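Local coordinates for protein endo-1,4-beta-xylanase (Uncultured bacterium, PDB 7AX7) that removes acetyl groups from acetylated xylan with the help of a cobalt ion, as the CE4 domain of a multidomain xylanase, at residues Glu3-Ala7 against Ala144-Gln148; Thr131-Val137 against Asn158-Ala164. All coordinates share one frame; numbering follows the deposited sequence.

Contact 1 (Glu3-Ala7 against Ala144-Gln148)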
# COMPACT_ATOMS: atom_id res chain seq x y z
N GLU A 3 -0.85 -14.93 17.05
CA GLU A 3 -0.35 -14.42 15.78
C GLU A 3 -0.03 -12.93 15.89
O GLU A 3 -0.77 -12.17 16.51
CB GLU A 3 -1.38 -14.65 14.67
CG GLU A 3 -0.96 -15.66 13.59
CD GLU A 3 -2.02 -15.84 12.48
OE1 GLU A 3 -1.86 -16.76 11.65
OE2 GLU A 3 -3.00 -15.07 12.44
N LYS A 4 1.08 -12.53 15.28
CA LYS A 4 1.52 -11.13 15.24
C LYS A 4 1.53 -10.70 13.78
O LYS A 4 2.30 -11.24 12.98
CB LYS A 4 2.92 -10.97 15.85
CG LYS A 4 3.02 -11.40 17.29
CD LYS A 4 4.46 -11.43 17.78
CE LYS A 4 4.54 -11.82 19.26
NZ LYS A 4 3.92 -13.17 19.55
N LEU A 5 0.67 -9.75 13.43
CA LEU A 5 0.39 -9.43 12.04
C LEU A 5 1.12 -8.17 11.60
O LEU A 5 1.17 -7.18 12.34
CB LEU A 5 -1.11 -9.26 11.81
CG LEU A 5 -2.00 -10.43 12.23
CD1 LEU A 5 -3.45 -10.16 11.81
CD2 LEU A 5 -1.49 -11.76 11.64
N ILE A 6 1.68 -8.21 10.39
CA ILE A 6 2.29 -7.04 9.75
C ILE A 6 1.73 -6.92 8.34
O ILE A 6 1.58 -7.91 7.63
CB ILE A 6 3.83 -7.13 9.71
CG1 ILE A 6 4.42 -7.05 11.11
CG2 ILE A 6 4.39 -5.95 8.94
CD1 ILE A 6 4.46 -5.63 11.65
N ALA A 7 1.44 -5.69 7.94
CA ALA A 7 0.90 -5.41 6.62
C ALA A 7 1.93 -4.57 5.88
O ALA A 7 2.00 -3.35 6.08
CB ALA A 7 -0.45 -4.70 6.71
N ALA A 144 7.91 -2.23 13.16
CA ALA A 144 7.04 -3.39 13.28
C ALA A 144 6.49 -3.48 14.69
O ALA A 144 7.22 -3.37 15.67
CB ALA A 144 7.81 -4.67 12.94
N LYS A 145 5.18 -3.69 14.77
CA LYS A 145 4.55 -4.22 15.96
C LYS A 145 3.27 -4.88 15.50
O LYS A 145 2.81 -4.67 14.37
CB LYS A 145 4.31 -3.15 17.03
CG LYS A 145 3.41 -2.01 16.63
CD LYS A 145 3.34 -0.97 17.74
CE LYS A 145 3.00 0.42 17.21
NZ LYS A 145 1.58 0.56 16.74
N ASP A 146 2.72 -5.73 16.37
CA ASP A 146 1.49 -6.45 16.06
C ASP A 146 0.42 -5.51 15.53
O ASP A 146 0.08 -4.52 16.18
CB ASP A 146 1.00 -7.16 17.32
CG ASP A 146 -0.15 -8.10 17.05
OD1 ASP A 146 -0.41 -8.41 15.86
OD2 ASP A 146 -0.79 -8.54 18.03
N GLY A 147 -0.11 -5.81 14.34
CA GLY A 147 -1.18 -5.03 13.75
C GLY A 147 -0.76 -3.83 12.92
O GLY A 147 -1.63 -3.12 12.40
N GLN A 148 0.54 -3.60 12.76
CA GLN A 148 1.04 -2.37 12.14
C GLN A 148 1.06 -2.45 10.62
O GLN A 148 1.38 -3.50 10.04
CB GLN A 148 2.45 -2.05 12.64
CG GLN A 148 2.91 -0.62 12.36
CD GLN A 148 2.13 0.42 13.15
OE1 GLN A 148 1.55 0.12 14.20
NE2 GLN A 148 2.12 1.66 12.66

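Contact 2 (Thr131-Val137 against Asn158-Ala164)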
# COMPACT_ATOMS: atom_id res chain seq x y z
N THR A 131 18.24 7.99 1.62
CA THR A 131 17.98 6.97 2.63
C THR A 131 18.54 5.65 2.11
O THR A 131 18.07 5.12 1.10
CB THR A 131 16.49 6.86 2.92
OG1 THR A 131 15.95 8.17 3.13
CG2 THR A 131 16.25 6.02 4.17
N SER A 132 19.55 5.14 2.80
CA SER A 132 20.29 3.98 2.32
C SER A 132 19.44 2.72 2.37
O SER A 132 18.39 2.66 3.03
CB SER A 132 21.54 3.76 3.17
OG SER A 132 21.16 3.29 4.45
N VAL A 133 19.91 1.69 1.67
CA VAL A 133 19.33 0.35 1.82
C VAL A 133 19.17 -0.00 3.30
O VAL A 133 18.08 -0.35 3.77
CB VAL A 133 20.20 -0.69 1.10
CG1 VAL A 133 19.71 -2.11 1.43
CG2 VAL A 133 20.19 -0.44 -0.40
N GLN A 134 20.27 0.06 4.06
CA GLN A 134 20.25 -0.41 5.45
C GLN A 134 19.40 0.49 6.35
O GLN A 134 18.79 0.01 7.31
CB GLN A 134 21.67 -0.51 5.99
CG GLN A 134 21.77 -1.31 7.27
CD GLN A 134 21.36 -2.76 7.08
OE1 GLN A 134 21.65 -3.37 6.05
NE2 GLN A 134 20.65 -3.31 8.06
N GLN A 135 19.36 1.80 6.08
CA GLN A 135 18.41 2.64 6.80
C GLN A 135 16.98 2.16 6.56
O GLN A 135 16.17 2.10 7.49
CB GLN A 135 18.55 4.10 6.39
CG GLN A 135 19.77 4.83 6.97
CD GLN A 135 19.85 6.28 6.53
OE1 GLN A 135 19.98 6.58 5.34
NE2 GLN A 135 19.75 7.20 7.48
N ARG A 136 16.66 1.81 5.31
CA ARG A 136 15.33 1.30 5.00
C ARG A 136 15.04 0.02 5.76
O ARG A 136 13.97 -0.13 6.36
CB ARG A 136 15.20 1.09 3.48
CG ARG A 136 15.25 2.41 2.72
CD ARG A 136 15.36 2.24 1.21
NE ARG A 136 15.71 3.53 0.60
CZ ARG A 136 15.25 3.98 -0.56
NH1 ARG A 136 14.39 3.26 -1.27
NH2 ARG A 136 15.64 5.17 -1.00
N VAL A 137 16.00 -0.91 5.77
CA VAL A 137 15.85 -2.14 6.54
C VAL A 137 15.55 -1.82 7.99
O VAL A 137 14.57 -2.31 8.57
CB VAL A 137 17.12 -3.01 6.40
CG1 VAL A 137 17.11 -4.15 7.42
CG2 VAL A 137 17.29 -3.54 4.97
N ASN A 158 12.96 2.67 -7.74
CA ASN A 158 13.23 2.61 -6.29
C ASN A 158 13.94 1.31 -5.92
O ASN A 158 13.51 0.51 -5.08
CB ASN A 158 11.93 2.79 -5.50
CG ASN A 158 12.20 3.22 -4.08
OD1 ASN A 158 13.26 3.77 -3.80
ND2 ASN A 158 11.25 2.98 -3.18
N SER A 159 15.10 1.11 -6.55
CA SER A 159 15.83 -0.13 -6.38
C SER A 159 16.42 -0.28 -4.98
O SER A 159 16.69 -1.41 -4.56
CB SER A 159 16.94 -0.23 -7.42
OG SER A 159 17.78 0.89 -7.36
N GLN A 160 16.60 0.81 -4.22
CA GLN A 160 17.15 0.64 -2.88
C GLN A 160 16.15 -0.03 -1.94
O GLN A 160 16.54 -0.69 -0.97
CB GLN A 160 17.61 1.98 -2.33
CG GLN A 160 18.88 2.50 -3.00
CD GLN A 160 19.24 3.91 -2.55
OE1 GLN A 160 18.54 4.87 -2.85
NE2 GLN A 160 20.34 4.03 -1.83
N THR A 161 14.85 0.14 -2.20
CA THR A 161 13.84 -0.60 -1.44
C THR A 161 13.80 -2.06 -1.88
O THR A 161 13.62 -2.96 -1.05
CB THR A 161 12.48 0.06 -1.59
OG1 THR A 161 12.46 1.27 -0.81
CG2 THR A 161 11.34 -0.88 -1.13
N VAL A 162 13.97 -2.31 -3.18
CA VAL A 162 14.13 -3.68 -3.65
C VAL A 162 15.31 -4.35 -2.95
O VAL A 162 15.21 -5.49 -2.49
CB VAL A 162 14.29 -3.70 -5.18
CG1 VAL A 162 14.60 -5.11 -5.65
CG2 VAL A 162 13.01 -3.16 -5.85
N GLN A 163 16.44 -3.65 -2.84
CA GLN A 163 17.59 -4.22 -2.14
C GLN A 163 17.28 -4.47 -0.67
O GLN A 163 17.73 -5.47 -0.10
CB GLN A 163 18.80 -3.29 -2.26
CG GLN A 163 19.40 -3.21 -3.65
CD GLN A 163 20.45 -2.11 -3.76
OE1 GLN A 163 20.13 -0.92 -3.84
NE2 GLN A 163 21.72 -2.51 -3.74
N ALA A 164 16.50 -3.59 -0.05
CA ALA A 164 16.21 -3.69 1.38
C ALA A 164 15.20 -4.79 1.69
O ALA A 164 15.24 -5.36 2.78
CB ALA A 164 15.67 -2.35 1.89
O HOH W 1 14.36 6.42 -3.12

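Contact 1 (Glu3-Ala7 against Ala144-Gln148)
Asp-146 reaches from the turn that precedes strand 148-153 to the backbone of strand 4-11, beside Leu-5. CB carries the carboxylate across; the touching begins at CG. With CG anti to the backbone N (chi1 -172°), this rotamer brings the carboxylate up against Lys-4 and Leu-5. CG lies 3.9 Å from CA of Lys-4. OD1 goes closer, 3.4 Å from the same Lys-4 CA, and accepts from N of Leu-5 at 3.0 Å with a nearly straight N-H...O angle of 166°; the donor comes from the anti side, 32° out of the carboxylate plane. OD2 approaches O of Glu-3, at 3.9 Å, without bonding it, both being acceptors. OD1 has a second partner in Lys-189, by a salt bridge.

Two backbone bonds continue the pairing, and each segment gives one N-H to the other: Gly-147 N to Leu-5 O at 2.7 Å, and Ala-7 N to Gln-148 O at 3.0 Å. Gly-147 rather than Gln-148 serves Leu-5 O, and Ala-7 goes on to pair with Ile-150. Lys-145 to Gln-148 form a type II turn, whose positive phi falls on Gly-147; a side chain there would probably press on the carbonyl O of Asp-146. On the sheet face bearing Ile-6 and Gln-148, Ile-6 CD1 packs 3.7 Å from CB of Ala-144, and Tyr-177 of the adjoining strand 177-179 touches both Ile-6 and Ala-144.

An aspartate that accepts an N-H and a lysine ammonium through one oxygen is likely to stay ionised, and its bond to Leu-5 in effect extends the pairing back into the turn by side chain.

Contact 2 (Thr131-Val137 against Asn158-Ala164)
Arg-136 makes the direct polar bonds between the segments, to the N-cap Asn-158 and to Thr-161. With CG anti to the carbonyl carbon (chi1 -67°) and the chain extended to NE, NH1 donates to Asn-158 OD1 at 2.8 Å, almost in the guanidinium plane, and to Thr-161 OG1 at 2.8 Å, more bent at 140°. Asp-126 also bonds Thr-161 OG1. The other edge of the guanidinium turns to its own segment, NE donating to Thr-131 O at 2.9 Å. A water joins NH2 to Asn-158 OD1. Over one guanidinium face, CB of Gln-160 stands 3.5 Å above the plane. Farther along, Gln-134 OE1 bonds Gln-167 NE2.

This is the N-terminal part of two neighbouring helices of the NodB-type fold, with segment axes 8.4 Å apart at -58°. Helix 133-143 opens with a capping box: Ser-132 OG accepts from Gln-135 N, and Gln-135 OE1 from Ser-132 N.

Apolar contact centres on Ala-164, whose CB meets Val-137 CG2 at 3.7 Å and Arg-136 CB at 3.8 Å; Val-133 CG2 lies against Gln-163 CB. A leucine replacing Arg-136 would probably leave Asn-158 OD1 and Thr-161 OG1 without the shared NH1 donor and Thr-131 O without the NE bond.

Along the chain the segments alternate: Glu-3-Ala-7, Thr-131-Val-137, Ala-144-Gln-148, Asn-158-Ala-164. The two contacts, with centres 21 Å apart and nearest atoms about 8 Å apart, do not touch. Helix 133-143 connects them, its start in contact 2 and the loop after its end in contact 1; strand 148-153 then leads on toward helix 159-174. Strand 118-123, helix 133-143 and strand 148-153, the two strands parallel, form a beta-alpha-beta crossover. Contact 1 lies where the sheet begins, contact 2 between the helices packed beside it. Strand 4-11, which begins in contact 1, runs on to Asp-12, a cobalt ligand with His-62 and His-66.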